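Local coordinates for lipoprotein (Colwellia psychrerythraea, PDB 3O0Y) that is of unknown function but, as a putative lipoprotein of the DUF885 family, is probably related to zinc metallopeptidases in fold, at residues 133-141 against 193-203; 504-515 against 546-557. One frame throughout, in Å; residues are numbered along the deposited sequence.

Interaction 1. Residues 133-141 against 193-203; sequences LSPFIVNQI and WLPSKVTLQGA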
loop_
_atom_site.group_PDB
_atom_site.type_symbol
_atom_site.label_atom_id
_atom_site.label_comp_id
_atom_site.label_asym_id
_atom_site.label_seq_id
_atom_site.Cartn_x
_atom_site.Cartn_y
_atom_site.Cartn_z
ATOM N N LEU A 133 -0.256 4.686 11.997
ATOM C CA LEU A 133 0.968 4.873 12.756
ATOM C C LEU A 133 2.084 4.029 12.146
ATOM O O LEU A 133 1.956 2.801 12.041
ATOM C CB LEU A 133 0.787 4.501 14.210
ATOM C CG LEU A 133 1.995 4.594 15.175
ATOM C CD1 LEU A 133 2.610 5.996 15.226
ATOM C CD2 LEU A 133 1.589 4.055 16.584
ATOM N N SER A 134 3.206 4.681 11.824
ATOM C CA SER A 134 4.308 4.020 11.183
ATOM C C SER A 134 5.551 4.309 12.049
ATOM O O SER A 134 5.755 5.417 12.393
ATOM C CB SER A 134 4.467 4.580 9.808
ATOM O OG SER A 134 3.304 4.320 9.023
ATOM N N PRO A 135 6.384 3.304 12.294
ATOM C CA PRO A 135 7.364 3.466 13.419
ATOM C C PRO A 135 8.609 4.255 13.118
ATOM O O PRO A 135 9.220 4.803 14.067
ATOM C CB PRO A 135 7.729 2.020 13.746
ATOM C CG PRO A 135 7.476 1.222 12.500
ATOM C CD PRO A 135 6.273 1.875 11.868
ATOM N N PHE A 136 9.059 4.300 11.868
ATOM C CA PHE A 136 10.381 4.888 11.533
ATOM C C PHE A 136 10.227 5.992 10.483
ATOM O O PHE A 136 9.956 5.701 9.285
ATOM C CB PHE A 136 11.315 3.801 11.080
ATOM C CG PHE A 136 11.456 2.672 12.089
ATOM C CD1 PHE A 136 11.830 2.921 13.403
ATOM C CD2 PHE A 136 11.162 1.380 11.738
ATOM C CE1 PHE A 136 11.885 1.894 14.318
ATOM C CE2 PHE A 136 11.221 0.333 12.681
ATOM C CZ PHE A 136 11.581 0.604 13.968
ATOM N N ILE A 137 10.313 7.241 10.944
ATOM C CA ILE A 137 10.017 8.386 10.057
ATOM C C ILE A 137 10.980 8.411 8.880
ATOM O O ILE A 137 10.601 8.832 7.796
ATOM C CB ILE A 137 9.905 9.702 10.829
ATOM C CG1 ILE A 137 9.307 10.798 9.972
ATOM C CG2 ILE A 137 11.326 10.081 11.493
ATOM C CD1 ILE A 137 8.858 12.037 10.755
ATOM N N VAL A 138 12.227 7.971 9.099
ATOM C CA VAL A 138 13.181 7.785 8.026
ATOM C C VAL A 138 13.512 6.288 7.958
ATOM O O VAL A 138 13.920 5.661 8.914
ATOM C CB VAL A 138 14.469 8.614 8.261
ATOM C CG1 VAL A 138 15.535 8.315 7.158
ATOM C CG2 VAL A 138 14.138 10.154 8.443
ATOM N N ASN A 139 13.263 5.705 6.794
ATOM C CA ASN A 139 13.461 4.292 6.579
ATOM C C ASN A 139 13.770 4.073 5.085
ATOM O O ASN A 139 13.914 5.016 4.332
ATOM C CB ASN A 139 12.254 3.485 7.079
ATOM C CG ASN A 139 10.995 3.679 6.231
ATOM O OD1 ASN A 139 10.976 3.256 5.084
ATOM N ND2 ASN A 139 9.959 4.306 6.781
ATOM N N GLN A 140 14.038 2.838 4.716
ATOM C CA GLN A 140 14.469 2.522 3.357
ATOM C C GLN A 140 13.388 2.403 2.275
ATOM O O GLN A 140 13.718 2.310 1.133
ATOM C CB GLN A 140 15.289 1.198 3.417
ATOM C CG GLN A 140 14.508 -0.122 3.208
ATOM C CD GLN A 140 13.612 -0.549 4.416
ATOM O OE1 GLN A 140 13.540 0.135 5.444
ATOM N NE2 GLN A 140 12.874 -1.645 4.235
ATOM N N ILE A 141 12.132 2.274 2.647
ATOM C CA ILE A 141 11.057 1.905 1.763
ATOM C C ILE A 141 10.041 3.026 1.566
ATOM O O ILE A 141 9.570 3.188 0.460
ATOM C CB ILE A 141 10.401 0.552 2.144
ATOM C CG1 ILE A 141 9.297 0.123 1.176
ATOM C CG2 ILE A 141 9.831 0.547 3.589
ATOM C CD1 ILE A 141 8.907 -1.393 1.309
ATOM N N TRP A 193 13.684 4.969 20.900
ATOM C CA TRP A 193 12.962 4.403 19.777
ATOM C C TRP A 193 13.710 4.787 18.494
ATOM O O TRP A 193 13.730 5.963 18.082
ATOM C CB TRP A 193 11.564 4.993 19.763
ATOM C CG TRP A 193 10.683 4.390 18.708
ATOM C CD1 TRP A 193 10.646 4.702 17.393
ATOM C CD2 TRP A 193 9.748 3.331 18.913
ATOM N NE1 TRP A 193 9.696 3.903 16.758
ATOM C CE2 TRP A 193 9.168 3.033 17.674
ATOM C CE3 TRP A 193 9.360 2.590 20.023
ATOM C CZ2 TRP A 193 8.177 2.069 17.541
ATOM C CZ3 TRP A 193 8.404 1.634 19.897
ATOM C CH2 TRP A 193 7.844 1.342 18.652
ATOM N N LEU A 194 14.354 3.794 17.884
ATOM C CA LEU A 194 15.038 4.030 16.616
ATOM C C LEU A 194 15.187 2.794 15.780
ATOM O O LEU A 194 15.045 1.724 16.261
ATOM C CB LEU A 194 16.391 4.716 16.785
ATOM C CG LEU A 194 17.421 4.349 17.841
ATOM C CD1 LEU A 194 17.222 3.003 18.420
ATOM C CD2 LEU A 194 18.827 4.636 17.221
ATOM N N PRO A 195 15.484 2.979 14.505
ATOM C CA PRO A 195 15.424 1.799 13.637
ATOM C C PRO A 195 16.577 0.838 13.956
ATOM O O PRO A 195 17.614 1.252 14.512
ATOM C CB PRO A 195 15.547 2.407 12.237
ATOM C CG PRO A 195 15.201 3.870 12.423
ATOM C CD PRO A 195 15.805 4.192 13.732
ATOM N N SER A 196 16.440 -0.419 13.547
ATOM C CA SER A 196 17.550 -1.311 13.466
ATOM C C SER A 196 18.628 -0.746 12.548
ATOM O O SER A 196 18.380 0.136 11.702
ATOM C CB SER A 196 17.186 -2.686 12.992
ATOM O OG SER A 196 16.919 -2.629 11.583
ATOM N N LYS A 197 19.855 -1.245 12.750
ATOM C CA LYS A 197 20.985 -0.830 11.899
ATOM C C LYS A 197 20.701 -1.048 10.426
ATOM O O LYS A 197 20.921 -0.168 9.617
ATOM C CB LYS A 197 22.266 -1.575 12.292
ATOM C CG LYS A 197 22.846 -1.116 13.651
ATOM C CD LYS A 197 24.180 -1.820 14.031
ATOM C CE LYS A 197 24.618 -1.558 15.495
ATOM N NZ LYS A 197 24.823 -0.076 15.847
ATOM N N VAL A 198 20.134 -2.204 10.097
ATOM C CA VAL A 198 19.776 -2.553 8.732
ATOM C C VAL A 198 18.797 -1.522 8.121
ATOM O O VAL A 198 18.945 -1.128 6.932
ATOM C CB VAL A 198 19.297 -4.017 8.668
ATOM C CG1 VAL A 198 18.510 -4.304 7.348
ATOM C CG2 VAL A 198 20.463 -5.017 8.766
ATOM N N THR A 199 17.785 -1.145 8.885
ATOM C CA THR A 199 16.762 -0.209 8.397
ATOM C C THR A 199 17.385 1.161 8.203
ATOM O O THR A 199 17.216 1.769 7.155
ATOM C CB THR A 199 15.579 -0.087 9.360
ATOM O OG1 THR A 199 14.987 -1.385 9.506
ATOM C CG2 THR A 199 14.523 0.955 8.871
ATOM N N LEU A 200 18.154 1.621 9.184
ATOM C CA LEU A 200 18.840 2.878 9.065
ATOM C C LEU A 200 19.864 2.917 7.915
ATOM O O LEU A 200 19.985 3.936 7.228
ATOM C CB LEU A 200 19.447 3.265 10.412
ATOM C CG LEU A 200 19.706 4.725 10.730
ATOM C CD1 LEU A 200 18.500 5.649 10.489
ATOM C CD2 LEU A 200 20.151 4.808 12.183
ATOM N N GLN A 201 20.610 1.834 7.712
ATOM C CA GLN A 201 21.588 1.756 6.645
ATOM C C GLN A 201 20.870 1.820 5.312
ATOM O O GLN A 201 21.378 2.412 4.363
ATOM C CB GLN A 201 22.385 0.454 6.721
ATOM C CG GLN A 201 23.341 0.382 7.910
ATOM C CD GLN A 201 23.978 -0.986 8.122
ATOM O OE1 GLN A 201 23.331 -2.048 7.970
ATOM N NE2 GLN A 201 25.257 -0.966 8.524
ATOM N N GLY A 202 19.690 1.181 5.215
ATOM C CA GLY A 202 18.963 1.223 3.968
ATOM C C GLY A 202 18.429 2.637 3.682
ATOM O O GLY A 202 18.506 3.128 2.521
ATOM N N ALA A 203 17.990 3.340 4.746
ATOM C CA ALA A 203 17.567 4.757 4.617
ATOM C C ALA A 203 18.754 5.635 4.136
ATOM O O ALA A 203 18.619 6.487 3.250
ATOM C CB ALA A 203 17.035 5.287 5.882
#
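Trp193 places CG anti to the backbone N (chi1 -175°), which sends the indole edge to Pro135. Phe136 keeps CG beside its own N (chi1 -55°), and its ring lies against Pro195. Trp193 NE1 donates to Pro135 O at 2.9 Å, with an N-H...O angle of 156°. The carbonyl lies close to the indole plane, but NE1 is tilted out of the carbonyl plane. Further along the same edge, Trp193 CZ2 meets Pro135 CB at 3.8 Å. The Phe136 ring is held between two prolines. Pro195 CA lies over one face, towards the rim, 3.6 Å from Phe136 CE1, in a CH-pi contact; Pro135 CB lies over the centre of the opposite face. With an alanine at Trp193, the buried Pro135 carbonyl would probably lose its indole donor and a gap open beside Phe136. Beyond the aromatic groups the loop folds into an Asx turn, in which Asn139 OD1 accepts from Ile141 N at 2.9 Å. Asn139 ND2 donates back to Phe136 O at 2.9 Å. OD1 also accepts from Asn142 N, so three bonds fix the Asn139 amide beside helix 197-210, whose N-cap position is Ser196. Thr199 CG2 touches Asn139 CB at 3.8 Å and also meets Gln140 OE1. Val138 CG1 packs on Ala203 CB at 3.6 Å. Gln140 CB sits 3.5 Å from Gly202 C, where a side chain on Gly202 would collide with it. Gln140 N is buried here without a polar partner, while NE2 makes a weak hydrogen bond to Glu544 O.

Interaction 2. Residues 504-515 against 546-557; sequences RAVRLVVDTGLH and YMAWPGQALGYK. With SO4 (sulfate ion), chain D.
Arg507, on helix 491-515, runs past Ala553 and Tyr546 to a sulfate beside Tyr556. Arg507 CB lies 3.6 Å from Ala553 O and also touches the methyl of Ala553. Arg507 CG comes within 3.3 Å of Tyr546 OH. Arg507 CD touches both Tyr546 OH and Ala553 CB. With the chain extended from CG to NE, Arg507 NE donates to Tyr546 OH at 2.8 Å, in the guanidinium plane and nearly straight (169°). Beyond CZ, Arg507 NH1 stands over the centre of the Tyr556 ring in a cation-pi contact. Arg507 NH1 also donates to SO4 O1 at 3.0 Å. Arg507 NH2 donates to SO4 O4 at 2.9 Å and has a salt bridge to Glu542. Arg504 NH2 grips SO4 O1 as well, at 2.7 Å, while Tyr556 OH donates to SO4 O3; Arg545 adds a further bond to the ion. The Tyr546 side chain is a knob in a hole formed by Arg507, Val510, Asp511 and Leu514. Tyr546 O accepts from His515 NE2 at 2.7 Å, and Pro550 CB covers one His515 face. Asp511 makes weak bonds to Gly551 N, a bond to Tyr288 OH and, through Asp511 OD1, a 2.7 Å bond to water 2. The sulfate probably came from the crystallisation liquor. Three arginines and a tyrosine hydroxyl turned on one ion are consistent with a site suited to an anionic group.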
loop_
_atom_site.group_PDB
_atom_site.type_symbol
_atom_site.label_atom_id
_atom_site.label_comp_id
_atom_site.label_asym_id
_atom_site.label_seq_id
_atom_site.Cartn_x
_atom_site.Cartn_y
_atom_site.Cartn_z
ATOM N N ARG A 504 2.121 -15.248 0.628
ATOM C CA ARG A 504 1.392 -14.500 1.602
ATOM C C ARG A 504 1.136 -15.295 2.907
ATOM O O ARG A 504 1.031 -14.709 3.973
ATOM C CB ARG A 504 0.124 -13.915 1.027
ATOM C CG ARG A 504 0.361 -12.611 0.329
ATOM C CD ARG A 504 0.218 -12.702 -1.068
ATOM N NE ARG A 504 0.716 -11.522 -1.813
ATOM C CZ ARG A 504 1.611 -11.593 -2.748
ATOM N NH1 ARG A 504 2.228 -12.769 -3.006
ATOM N NH2 ARG A 504 1.966 -10.473 -3.377
ATOM N N ALA A 505 1.098 -16.615 2.841
ATOM C CA ALA A 505 1.076 -17.450 4.033
ATOM C C ALA A 505 2.431 -17.360 4.742
ATOM O O ALA A 505 2.495 -17.205 5.989
ATOM C CB ALA A 505 0.707 -18.875 3.621
ATOM N N VAL A 506 3.509 -17.437 3.973
ATOM C CA VAL A 506 4.847 -17.233 4.551
ATOM C C VAL A 506 4.947 -15.920 5.298
ATOM O O VAL A 506 5.613 -15.845 6.358
ATOM C CB VAL A 506 5.964 -17.409 3.487
ATOM C CG1 VAL A 506 7.346 -16.978 4.000
ATOM C CG2 VAL A 506 6.015 -18.902 3.041
ATOM N N ARG A 507 4.324 -14.850 4.759
ATOM C CA ARG A 507 4.289 -13.565 5.417
ATOM C C ARG A 507 3.753 -13.641 6.833
ATOM O O ARG A 507 4.306 -13.005 7.725
ATOM C CB ARG A 507 3.493 -12.547 4.606
ATOM C CG ARG A 507 4.239 -12.001 3.460
ATOM C CD ARG A 507 3.455 -10.919 2.707
ATOM N NE ARG A 507 4.291 -10.205 1.756
ATOM C CZ ARG A 507 3.825 -9.501 0.717
ATOM N NH1 ARG A 507 2.515 -9.339 0.528
ATOM N NH2 ARG A 507 4.683 -8.923 -0.131
ATOM N N LEU A 508 2.735 -14.439 7.079
ATOM C CA LEU A 508 2.212 -14.607 8.470
ATOM C C LEU A 508 3.297 -15.177 9.393
ATOM O O LEU A 508 3.491 -14.769 10.577
ATOM C CB LEU A 508 1.014 -15.557 8.478
ATOM C CG LEU A 508 -0.247 -15.066 7.747
ATOM C CD1 LEU A 508 -1.318 -16.122 8.098
ATOM C CD2 LEU A 508 -0.676 -13.637 8.202
ATOM N N VAL A 509 4.053 -16.132 8.851
ATOM C CA VAL A 509 5.074 -16.803 9.623
ATOM C C VAL A 509 6.266 -15.875 9.925
ATOM O O VAL A 509 6.779 -15.774 11.084
ATOM C CB VAL A 509 5.576 -18.053 8.915
ATOM C CG1 VAL A 509 6.664 -18.712 9.772
ATOM C CG2 VAL A 509 4.464 -19.082 8.677
ATOM N N VAL A 510 6.752 -15.195 8.879
ATOM C CA VAL A 510 7.966 -14.386 9.032
ATOM C C VAL A 510 7.711 -13.031 9.764
ATOM O O VAL A 510 8.611 -12.526 10.470
ATOM C CB VAL A 510 8.758 -14.147 7.686
ATOM C CG1 VAL A 510 9.290 -15.520 7.107
ATOM C CG2 VAL A 510 7.951 -13.377 6.680
ATOM N N ASP A 511 6.534 -12.419 9.595
ATOM C CA ASP A 511 6.311 -11.125 10.275
ATOM C C ASP A 511 6.158 -11.379 11.762
ATOM O O ASP A 511 6.807 -10.712 12.574
ATOM C CB ASP A 511 5.080 -10.428 9.686
ATOM C CG ASP A 511 4.887 -9.023 10.207
ATOM O OD1 ASP A 511 5.551 -8.111 9.691
ATOM O OD2 ASP A 511 4.117 -8.865 11.173
ATOM N N THR A 512 5.366 -12.401 12.118
ATOM C CA THR A 512 5.261 -12.774 13.551
ATOM C C THR A 512 6.625 -13.322 14.054
ATOM O O THR A 512 7.006 -13.140 15.205
ATOM C CB THR A 512 4.173 -13.782 13.798
ATOM O OG1 THR A 512 4.330 -14.949 12.947
ATOM C CG2 THR A 512 2.788 -13.210 13.524
ATOM N N GLY A 513 7.332 -14.033 13.163
ATOM C CA GLY A 513 8.705 -14.551 13.456
ATOM C C GLY A 513 9.628 -13.449 13.929
ATOM O O GLY A 513 10.172 -13.531 15.042
ATOM N N LEU A 514 9.822 -12.466 13.079
ATOM C CA LEU A 514 10.678 -11.311 13.382
ATOM C C LEU A 514 10.210 -10.515 14.590
ATOM O O LEU A 514 11.020 -10.140 15.438
ATOM C CB LEU A 514 10.650 -10.358 12.182
ATOM C CG LEU A 514 11.393 -10.809 10.955
ATOM C CD1 LEU A 514 10.845 -10.014 9.717
ATOM C CD2 LEU A 514 12.890 -10.644 11.068
ATOM N N HIS A 515 8.925 -10.202 14.655
ATOM C CA HIS A 515 8.474 -9.148 15.561
ATOM C C HIS A 515 8.044 -9.664 16.933
ATOM O O HIS A 515 8.000 -8.895 17.891
ATOM C CB HIS A 515 7.340 -8.376 14.906
ATOM C CG HIS A 515 7.820 -7.533 13.750
ATOM N ND1 HIS A 515 8.841 -6.609 13.894
ATOM C CD2 HIS A 515 7.495 -7.534 12.436
ATOM C CE1 HIS A 515 9.051 -6.015 12.735
ATOM N NE2 HIS A 515 8.240 -6.554 11.834
ATOM N N TYR A 546 9.386 -5.850 5.994
ATOM C CA TYR A 546 8.563 -6.327 7.145
ATOM C C TYR A 546 9.102 -5.743 8.423
ATOM O O TYR A 546 8.363 -5.383 9.369
ATOM C CB TYR A 546 8.492 -7.842 7.245
ATOM C CG TYR A 546 8.008 -8.510 5.965
ATOM C CD1 TYR A 546 7.230 -7.863 5.042
ATOM C CD2 TYR A 546 8.420 -9.774 5.673
ATOM C CE1 TYR A 546 6.870 -8.518 3.865
ATOM C CE2 TYR A 546 8.051 -10.423 4.490
ATOM C CZ TYR A 546 7.322 -9.788 3.610
ATOM O OH TYR A 546 7.026 -10.494 2.418
ATOM N N MET A 547 10.417 -5.609 8.446
ATOM C CA MET A 547 11.120 -5.022 9.618
ATOM C C MET A 547 10.721 -3.543 9.811
ATOM O O MET A 547 10.558 -3.106 10.922
ATOM C CB MET A 547 12.640 -5.138 9.495
ATOM C CG MET A 547 13.236 -6.555 9.629
ATOM S SD MET A 547 14.993 -6.773 9.059
ATOM C CE MET A 547 15.757 -5.419 10.058
ATOM N N ALA A 548 10.505 -2.804 8.728
ATOM C CA ALA A 548 10.126 -1.367 8.758
ATOM C C ALA A 548 8.645 -1.176 8.960
ATOM O O ALA A 548 8.228 -0.111 9.410
ATOM C CB ALA A 548 10.539 -0.666 7.410
ATOM N N TRP A 549 7.839 -2.162 8.534
ATOM C CA TRP A 549 6.356 -2.115 8.561
ATOM C C TRP A 549 5.723 -3.241 9.374
ATOM O O TRP A 549 4.959 -4.033 8.867
ATOM C CB TRP A 549 5.783 -2.208 7.146
ATOM C CG TRP A 549 6.071 -1.113 6.233
ATOM C CD1 TRP A 549 6.570 0.127 6.525
ATOM C CD2 TRP A 549 5.787 -1.095 4.823
ATOM N NE1 TRP A 549 6.664 0.882 5.385
ATOM C CE2 TRP A 549 6.200 0.152 4.327
ATOM C CE3 TRP A 549 5.260 -2.027 3.929
ATOM C CZ2 TRP A 549 6.091 0.486 2.986
ATOM C CZ3 TRP A 549 5.179 -1.715 2.598
ATOM C CH2 TRP A 549 5.555 -0.450 2.138
ATOM N N PRO A 550 6.068 -3.376 10.657
ATOM C CA PRO A 550 5.476 -4.430 11.444
ATOM C C PRO A 550 3.967 -4.541 11.369
ATOM O O PRO A 550 3.235 -3.575 11.546
ATOM C CB PRO A 550 5.919 -4.118 12.887
ATOM C CG PRO A 550 6.783 -2.987 12.795
ATOM C CD PRO A 550 6.657 -2.336 11.467
ATOM N N GLY A 551 3.523 -5.765 11.074
ATOM C CA GLY A 551 2.127 -6.145 10.982
ATOM C C GLY A 551 1.474 -6.013 9.633
ATOM O O GLY A 551 0.408 -6.639 9.395
ATOM N N GLN A 552 2.019 -5.174 8.772
ATOM C CA GLN A 552 1.414 -4.844 7.475
ATOM C C GLN A 552 1.299 -6.122 6.641
ATOM O O GLN A 552 0.265 -6.286 5.956
ATOM C CB GLN A 552 2.099 -3.706 6.708
ATOM C CG GLN A 552 1.356 -3.247 5.430
ATOM C CD GLN A 552 1.476 -4.128 4.227
ATOM O OE1 GLN A 552 2.507 -4.778 4.015
ATOM N NE2 GLN A 552 0.440 -4.089 3.318
ATOM N N ALA A 553 2.270 -7.024 6.741
ATOM C CA ALA A 553 2.289 -8.236 5.942
ATOM C C ALA A 553 1.236 -9.206 6.387
ATOM O O ALA A 553 0.995 -10.212 5.705
ATOM C CB ALA A 553 3.689 -8.965 6.054
ATOM N N LEU A 554 0.608 -8.978 7.545
ATOM C CA LEU A 554 -0.425 -9.875 8.055
ATOM C C LEU A 554 -1.795 -9.709 7.353
ATOM O O LEU A 554 -2.595 -10.644 7.334
ATOM C CB LEU A 554 -0.576 -9.685 9.564
ATOM C CG LEU A 554 0.675 -9.815 10.383
ATOM C CD1 LEU A 554 0.278 -9.525 11.880
ATOM C CD2 LEU A 554 1.398 -11.169 10.256
ATOM N N GLY A 555 -2.056 -8.551 6.726
ATOM C CA GLY A 555 -3.368 -8.247 6.199
ATOM C C GLY A 555 -3.826 -9.141 5.113
ATOM O O GLY A 555 -5.052 -9.446 4.960
ATOM N N TYR A 556 -2.851 -9.576 4.337
ATOM C CA TYR A 556 -3.109 -10.295 3.079
ATOM C C TYR A 556 -3.845 -11.595 3.408
ATOM O O TYR A 556 -4.980 -11.830 2.951
ATOM C CB TYR A 556 -1.787 -10.636 2.349
ATOM C CG TYR A 556 -1.016 -9.437 1.924
ATOM C CD1 TYR A 556 -1.144 -8.942 0.634
ATOM C CD2 TYR A 556 -0.217 -8.716 2.831
ATOM C CE1 TYR A 556 -0.549 -7.797 0.284
ATOM C CE2 TYR A 556 0.408 -7.576 2.447
ATOM C CZ TYR A 556 0.200 -7.072 1.206
ATOM O OH TYR A 556 0.828 -5.916 0.827
ATOM N N LYS A 557 -3.203 -12.485 4.157
ATOM C CA LYS A 557 -3.845 -13.750 4.474
ATOM C C LYS A 557 -4.964 -13.583 5.506
ATOM O O LYS A 557 -5.933 -14.305 5.447
ATOM C CB LYS A 557 -2.844 -14.827 4.890
ATOM C CG LYS A 557 -2.453 -15.686 3.748
ATOM C CD LYS A 557 -3.612 -16.680 3.504
ATOM C CE LYS A 557 -3.494 -17.449 2.242
ATOM N NZ LYS A 557 -4.626 -18.510 2.079
HETATM S S SO4 D . 2.270 -6.791 -2.282
HETATM O O1 SO4 D . 1.681 -8.144 -2.095
HETATM O O2 SO4 D . 2.378 -6.541 -3.680
HETATM O O3 SO4 D . 1.399 -5.713 -1.753
HETATM O O4 SO4 D . 3.477 -6.654 -1.510
HETATM O O HOH W 1 -0.387 -12.469 4.867
HETATM O O HOH W 2 5.044 -6.424 7.668
#

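In the fold
From the N terminus, the chain passes strand 126-128 and enters the loop of interaction 1. It then runs through helices 144-154, 161-172 and 174-190 before 193-203 returns to that loop, closing a largely helical excursion of 51 residues. Interaction 2 opens much later, on helix 491-515. It closes where the last turn of helix 536-548 passes through a bend into helix 555-574. The two contacts follow in series, neither nesting nor crossing. The centres of interactions 1 and 2 lie about 16 Å apart, yet they touch at the end of helix 536-548. There Met547 packs on Ser196, and Ala548 on Pro135 and Gln140, joining loop 133-141 and the start of helix 197-210 to that helix end.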